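PDB 2ZGI: putative 4-amino-4-deoxychorismate lyase from Thermus thermophilus, which binds pyridoxal 5'-phosphate and probably acts as a lyase of the class-IV aminotransferase family, perhaps on 4-amino-4-deoxychorismate. Local coordinates for residues D[95-107]-D[234-246]. Sequence-based numbering, arbitrary orientation.
Sequences RPYAPLPLSLYRE and PLIERFLPACYTE
Tyr97, Pro99, Leu102 and Tyr105 pack against the C-terminal tail, Leu240 to Tyr244, in a mainly apolar contact with one hydrogen bond. In this class-IV aminotransferase fold, 95-107 leaves strand 89-96 and crosses to helix 103-107. The segment 234-246 runs out of helix 233-239 alongside it. Leu240 CD1 sits over the centre of one face of the Tyr105 ring, 3.4 Å from the centroid, a close CH-pi contact. The leucine CG lies anti to its own backbone N (chi1 177°), and this swings the methyl onto the ring. Ile236 CG2 comes to the edge of the same ring. Tyr105 OH touches Pro241 CD at 3.5 Å and is hydrogen-bonded to Val220 O. With an alanine at Tyr105, Leu240 CD1 would probably lose its aromatic platform and Val220 O its hydroxyl partner. Further along, Tyr97 OH meets Pro241 CG and is hydrogen-bonded to O of Gly219, the residue next in sequence to Ser218, which binds the cofactor. Cys243 SG, in a disulfide with Cys78, makes an oblique sulfur-aromatic contact with the Tyr97 ring, 3.7 Å from Tyr97 CD2. The disulfide ties the tail to strand 78-86. Pro99 CB lies over a face of the Tyr244 ring, 4.1 Å from the centroid, and Leu102 CD1 touches Tyr244 CE2. Tyr244 OH donates to Leu100 O at 2.7 Å, tilted 30° from the carbonyl plane.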
loop_
_atom_site.group_PDB
_atom_site.type_symbol
_atom_site.label_atom_id
_atom_site.label_comp_id
_atom_site.label_asym_id
_atom_site.label_seq_id
_atom_site.Cartn_x
_atom_site.Cartn_y
_atom_site.Cartn_z
ATOM N N ARG D 95 -34.378 -20.085 -4.257
ATOM C CA ARG D 95 -35.182 -19.584 -3.178
ATOM C C ARG D 95 -35.980 -18.393 -3.708
ATOM O O ARG D 95 -35.571 -17.747 -4.692
ATOM C CB ARG D 95 -34.304 -19.190 -1.982
ATOM C CG ARG D 95 -33.586 -17.875 -2.160
ATOM C CD ARG D 95 -32.433 -17.762 -1.231
ATOM N NE ARG D 95 -31.814 -16.449 -1.326
ATOM C CZ ARG D 95 -30.570 -16.191 -0.943
ATOM N NH1 ARG D 95 -29.805 -17.170 -0.465
ATOM N NH2 ARG D 95 -30.086 -14.962 -1.063
ATOM N N PRO D 96 -37.102 -18.090 -3.034
ATOM C CA PRO D 96 -37.930 -16.942 -3.387
ATOM C C PRO D 96 -37.074 -15.676 -3.421
ATOM O O PRO D 96 -36.207 -15.495 -2.558
ATOM C CB PRO D 96 -38.892 -16.847 -2.201
ATOM C CG PRO D 96 -38.081 -17.391 -1.014
ATOM C CD PRO D 96 -37.441 -18.607 -1.686
ATOM N N TYR D 97 -37.306 -14.830 -4.422
ATOM C CA TYR D 97 -36.606 -13.551 -4.552
ATOM C C TYR D 97 -37.510 -12.463 -3.998
ATOM O O TYR D 97 -38.722 -12.476 -4.235
ATOM C CB TYR D 97 -36.281 -13.295 -6.042
ATOM C CG TYR D 97 -35.684 -11.926 -6.373
ATOM C CD1 TYR D 97 -34.312 -11.739 -6.432
ATOM C CD2 TYR D 97 -36.507 -10.830 -6.653
ATOM C CE1 TYR D 97 -33.758 -10.488 -6.738
ATOM C CE2 TYR D 97 -35.972 -9.580 -6.959
ATOM C CZ TYR D 97 -34.603 -9.419 -7.014
ATOM O OH TYR D 97 -34.081 -8.178 -7.317
ATOM N N ALA D 98 -36.942 -11.538 -3.239
ATOM C CA ALA D 98 -37.697 -10.357 -2.834
ATOM C C ALA D 98 -36.980 -9.094 -3.339
ATOM O O ALA D 98 -35.783 -8.904 -3.077
ATOM C CB ALA D 98 -37.889 -10.316 -1.314
ATOM N N PRO D 99 -37.711 -8.243 -4.074
ATOM C CA PRO D 99 -37.171 -7.019 -4.647
ATOM C C PRO D 99 -36.854 -5.969 -3.598
ATOM O O PRO D 99 -37.426 -5.960 -2.504
ATOM C CB PRO D 99 -38.335 -6.494 -5.506
ATOM C CG PRO D 99 -39.570 -7.099 -4.880
ATOM C CD PRO D 99 -39.095 -8.476 -4.531
ATOM N N LEU D 100 -35.979 -5.056 -3.985
ATOM C CA LEU D 100 -35.751 -3.845 -3.252
ATOM C C LEU D 100 -36.972 -2.971 -3.428
ATOM O O LEU D 100 -37.722 -3.139 -4.408
ATOM C CB LEU D 100 -34.513 -3.126 -3.813
ATOM C CG LEU D 100 -33.141 -3.761 -3.549
ATOM C CD1 LEU D 100 -32.093 -3.033 -4.428
ATOM C CD2 LEU D 100 -32.801 -3.691 -2.027
ATOM N N PRO D 101 -37.184 -2.014 -2.501
ATOM C CA PRO D 101 -38.240 -1.032 -2.751
ATOM C C PRO D 101 -38.053 -0.313 -4.082
ATOM O O PRO D 101 -36.923 0.109 -4.440
ATOM C CB PRO D 101 -38.097 -0.037 -1.569
ATOM C CG PRO D 101 -37.481 -0.835 -0.503
ATOM C CD PRO D 101 -36.505 -1.766 -1.213
ATOM N N LEU D 102 -39.164 -0.189 -4.807
ATOM C CA LEU D 102 -39.211 0.505 -6.077
ATOM C C LEU D 102 -38.618 1.923 -6.019
ATOM O O LEU D 102 -37.973 2.360 -6.975
ATOM C CB LEU D 102 -40.654 0.549 -6.591
ATOM C CG LEU D 102 -40.876 1.016 -8.038
ATOM C CD1 LEU D 102 -40.021 0.196 -9.029
ATOM C CD2 LEU D 102 -42.365 0.951 -8.373
ATOM N N SER D 103 -38.819 2.623 -4.897
ATOM C CA SER D 103 -38.301 3.985 -4.746
ATOM C C SER D 103 -36.786 4.060 -4.882
ATOM O O SER D 103 -36.257 5.070 -5.333
ATOM C CB SER D 103 -38.745 4.599 -3.418
ATOM O OG SER D 103 -38.060 3.988 -2.341
ATOM N N LEU D 104 -36.087 2.992 -4.502
ATOM C CA LEU D 104 -34.627 2.949 -4.625
ATOM C C LEU D 104 -34.117 3.144 -6.042
ATOM O O LEU D 104 -33.013 3.667 -6.256
ATOM C CB LEU D 104 -34.069 1.633 -4.080
ATOM C CG LEU D 104 -33.982 1.478 -2.560
ATOM C CD1 LEU D 104 -32.894 0.475 -2.185
ATOM C CD2 LEU D 104 -33.744 2.823 -1.862
ATOM N N TYR D 105 -34.909 2.695 -7.009
ATOM C CA TYR D 105 -34.533 2.818 -8.414
ATOM C C TYR D 105 -34.779 4.236 -8.925
ATOM O O TYR D 105 -34.201 4.633 -9.932
ATOM C CB TYR D 105 -35.267 1.775 -9.264
ATOM C CG TYR D 105 -34.821 0.367 -8.933
ATOM C CD1 TYR D 105 -33.769 -0.219 -9.629
ATOM C CD2 TYR D 105 -35.418 -0.357 -7.899
ATOM C CE1 TYR D 105 -33.325 -1.510 -9.323
ATOM C CE2 TYR D 105 -34.973 -1.656 -7.576
ATOM C CZ TYR D 105 -33.916 -2.222 -8.311
ATOM O OH TYR D 105 -33.442 -3.500 -8.037
ATOM N N ARG D 106 -35.634 4.973 -8.212
ATOM C CA ARG D 106 -35.953 6.364 -8.536
ATOM C C ARG D 106 -35.035 7.321 -7.799
ATOM O O ARG D 106 -34.461 8.229 -8.402
ATOM C CB ARG D 106 -37.389 6.687 -8.137
ATOM C CG ARG D 106 -38.475 6.256 -9.120
ATOM C CD ARG D 106 -39.838 6.797 -8.642
ATOM N NE ARG D 106 -39.721 8.185 -8.181
ATOM C CZ ARG D 106 -39.707 8.569 -6.903
ATOM N NH1 ARG D 106 -39.825 7.679 -5.923
ATOM N NH2 ARG D 106 -39.576 9.858 -6.605
ATOM N N GLU D 107 -34.901 7.092 -6.497
ATOM C CA GLU D 107 -34.143 7.957 -5.581
ATOM C C GLU D 107 -32.671 7.548 -5.338
ATOM O O GLU D 107 -31.868 8.334 -4.810
ATOM C CB GLU D 107 -34.911 8.066 -4.258
ATOM C CG GLU D 107 -36.366 8.486 -4.492
ATOM C CD GLU D 107 -37.296 8.245 -3.299
ATOM O OE1 GLU D 107 -36.825 7.810 -2.218
ATOM O OE2 GLU D 107 -38.519 8.504 -3.446
ATOM N N PRO D 234 -34.467 5.303 -19.111
ATOM C CA PRO D 234 -34.646 4.182 -20.037
ATOM C C PRO D 234 -33.917 2.899 -19.636
ATOM O O PRO D 234 -34.517 1.814 -19.677
ATOM C CB PRO D 234 -34.050 4.716 -21.350
ATOM C CG PRO D 234 -34.056 6.227 -21.223
ATOM C CD PRO D 234 -34.496 6.592 -19.838
ATOM N N LEU D 235 -32.636 3.016 -19.283
ATOM C CA LEU D 235 -31.816 1.851 -18.926
ATOM C C LEU D 235 -32.251 1.241 -17.606
ATOM O O LEU D 235 -32.304 0.022 -17.472
ATOM C CB LEU D 235 -30.337 2.230 -18.825
ATOM C CG LEU D 235 -29.437 2.187 -20.056
ATOM C CD1 LEU D 235 -28.013 2.424 -19.600
ATOM C CD2 LEU D 235 -29.551 0.878 -20.786
ATOM N N ILE D 236 -32.539 2.102 -16.631
ATOM C CA ILE D 236 -33.028 1.660 -15.329
ATOM C C ILE D 236 -34.352 0.882 -15.474
ATOM O O ILE D 236 -34.508 -0.215 -14.924
ATOM C CB ILE D 236 -33.114 2.852 -14.362
ATOM C CG1 ILE D 236 -31.683 3.289 -13.993
ATOM C CG2 ILE D 236 -33.951 2.496 -13.115
ATOM C CD1 ILE D 236 -31.563 4.720 -13.580
ATOM N N GLU D 237 -35.278 1.439 -16.255
ATOM C CA GLU D 237 -36.538 0.766 -16.600
ATOM C C GLU D 237 -36.310 -0.623 -17.179
ATOM O O GLU D 237 -36.936 -1.587 -16.737
ATOM C CB GLU D 237 -37.348 1.591 -17.613
ATOM C CG GLU D 237 -38.110 2.727 -16.990
ATOM C CD GLU D 237 -38.712 3.649 -18.027
ATOM O OE1 GLU D 237 -38.155 3.745 -19.147
ATOM O OE2 GLU D 237 -39.737 4.286 -17.710
ATOM N N ARG D 238 -35.412 -0.720 -18.161
ATOM C CA ARG D 238 -35.169 -1.987 -18.857
ATOM C C ARG D 238 -34.691 -3.101 -17.928
ATOM O O ARG D 238 -35.028 -4.259 -18.139
ATOM C CB ARG D 238 -34.175 -1.850 -20.028
ATOM C CG ARG D 238 -33.943 -3.197 -20.762
ATOM C CD ARG D 238 -32.928 -3.100 -21.892
ATOM N NE ARG D 238 -32.852 -4.352 -22.654
ATOM C CZ ARG D 238 -33.596 -4.631 -23.726
ATOM N NH1 ARG D 238 -34.480 -3.748 -24.182
ATOM N NH2 ARG D 238 -33.459 -5.800 -24.346
ATOM N N PHE D 239 -33.928 -2.745 -16.900
ATOM C CA PHE D 239 -33.276 -3.761 -16.059
ATOM C C PHE D 239 -33.920 -3.987 -14.703
ATOM O O PHE D 239 -33.460 -4.831 -13.919
ATOM C CB PHE D 239 -31.778 -3.475 -15.953
ATOM C CG PHE D 239 -31.062 -3.682 -17.256
ATOM C CD1 PHE D 239 -30.745 -4.968 -17.691
ATOM C CD2 PHE D 239 -30.765 -2.598 -18.084
ATOM C CE1 PHE D 239 -30.108 -5.174 -18.927
ATOM C CE2 PHE D 239 -30.141 -2.795 -19.321
ATOM C CZ PHE D 239 -29.815 -4.091 -19.743
ATOM N N LEU D 240 -34.979 -3.226 -14.435
ATOM C CA LEU D 240 -35.703 -3.305 -13.178
ATOM C C LEU D 240 -36.327 -4.688 -13.010
ATOM O O LEU D 240 -37.062 -5.132 -13.880
ATOM C CB LEU D 240 -36.782 -2.220 -13.101
ATOM C CG LEU D 240 -37.718 -2.159 -11.890
ATOM C CD1 LEU D 240 -37.017 -1.454 -10.716
ATOM C CD2 LEU D 240 -39.017 -1.443 -12.277
ATOM N N PRO D 241 -36.036 -5.365 -11.878
ATOM C CA PRO D 241 -36.555 -6.722 -11.683
ATOM C C PRO D 241 -38.077 -6.741 -11.777
ATOM O O PRO D 241 -38.747 -5.900 -11.159
ATOM C CB PRO D 241 -36.100 -7.056 -10.258
ATOM C CG PRO D 241 -34.856 -6.271 -10.093
ATOM C CD PRO D 241 -35.161 -4.960 -10.765
ATOM N N ALA D 242 -38.613 -7.682 -12.545
ATOM C CA ALA D 242 -40.063 -7.813 -12.688
ATOM C C ALA D 242 -40.701 -8.610 -11.539
ATOM O O ALA D 242 -41.351 -9.631 -11.759
ATOM C CB ALA D 242 -40.401 -8.434 -14.054
ATOM N N CYS D 243 -40.538 -8.129 -10.308
ATOM C CA CYS D 243 -40.784 -8.963 -9.130
ATOM C C CYS D 243 -41.661 -8.355 -8.025
ATOM O O CYS D 243 -41.646 -8.845 -6.903
ATOM C CB CYS D 243 -39.434 -9.402 -8.543
ATOM S SG CYS D 243 -38.416 -10.270 -9.751
ATOM N N TYR D 244 -42.404 -7.295 -8.323
ATOM C CA TYR D 244 -43.331 -6.692 -7.335
ATOM C C TYR D 244 -44.706 -7.387 -7.324
ATOM O O TYR D 244 -45.126 -7.923 -8.346
ATOM C CB TYR D 244 -43.465 -5.179 -7.584
ATOM C CG TYR D 244 -42.129 -4.460 -7.429
ATOM C CD1 TYR D 244 -41.637 -4.115 -6.157
ATOM C CD2 TYR D 244 -41.349 -4.154 -8.542
ATOM C CE1 TYR D 244 -40.412 -3.468 -6.000
ATOM C CE2 TYR D 244 -40.116 -3.512 -8.401
ATOM C CZ TYR D 244 -39.659 -3.167 -7.122
ATOM O OH TYR D 244 -38.435 -2.542 -6.987
ATOM N N THR D 245 -45.404 -7.380 -6.180
ATOM C CA THR D 245 -46.667 -8.153 -6.053
ATOM C C THR D 245 -47.688 -7.830 -7.150
ATOM O O THR D 245 -48.090 -6.663 -7.311
ATOM C CB THR D 245 -47.319 -8.039 -4.663
ATOM O OG1 THR D 245 -47.308 -6.671 -4.243
ATOM C CG2 THR D 245 -46.561 -8.896 -3.650
ATOM N N GLU D 246 -48.100 -8.887 -7.864
ATOM C CA GLU D 246 -48.808 -8.825 -9.171
ATOM C C GLU D 246 -49.676 -7.582 -9.452
ATOM O O GLU D 246 -50.908 -7.610 -9.343
ATOM C CB GLU D 246 -49.602 -10.133 -9.431
#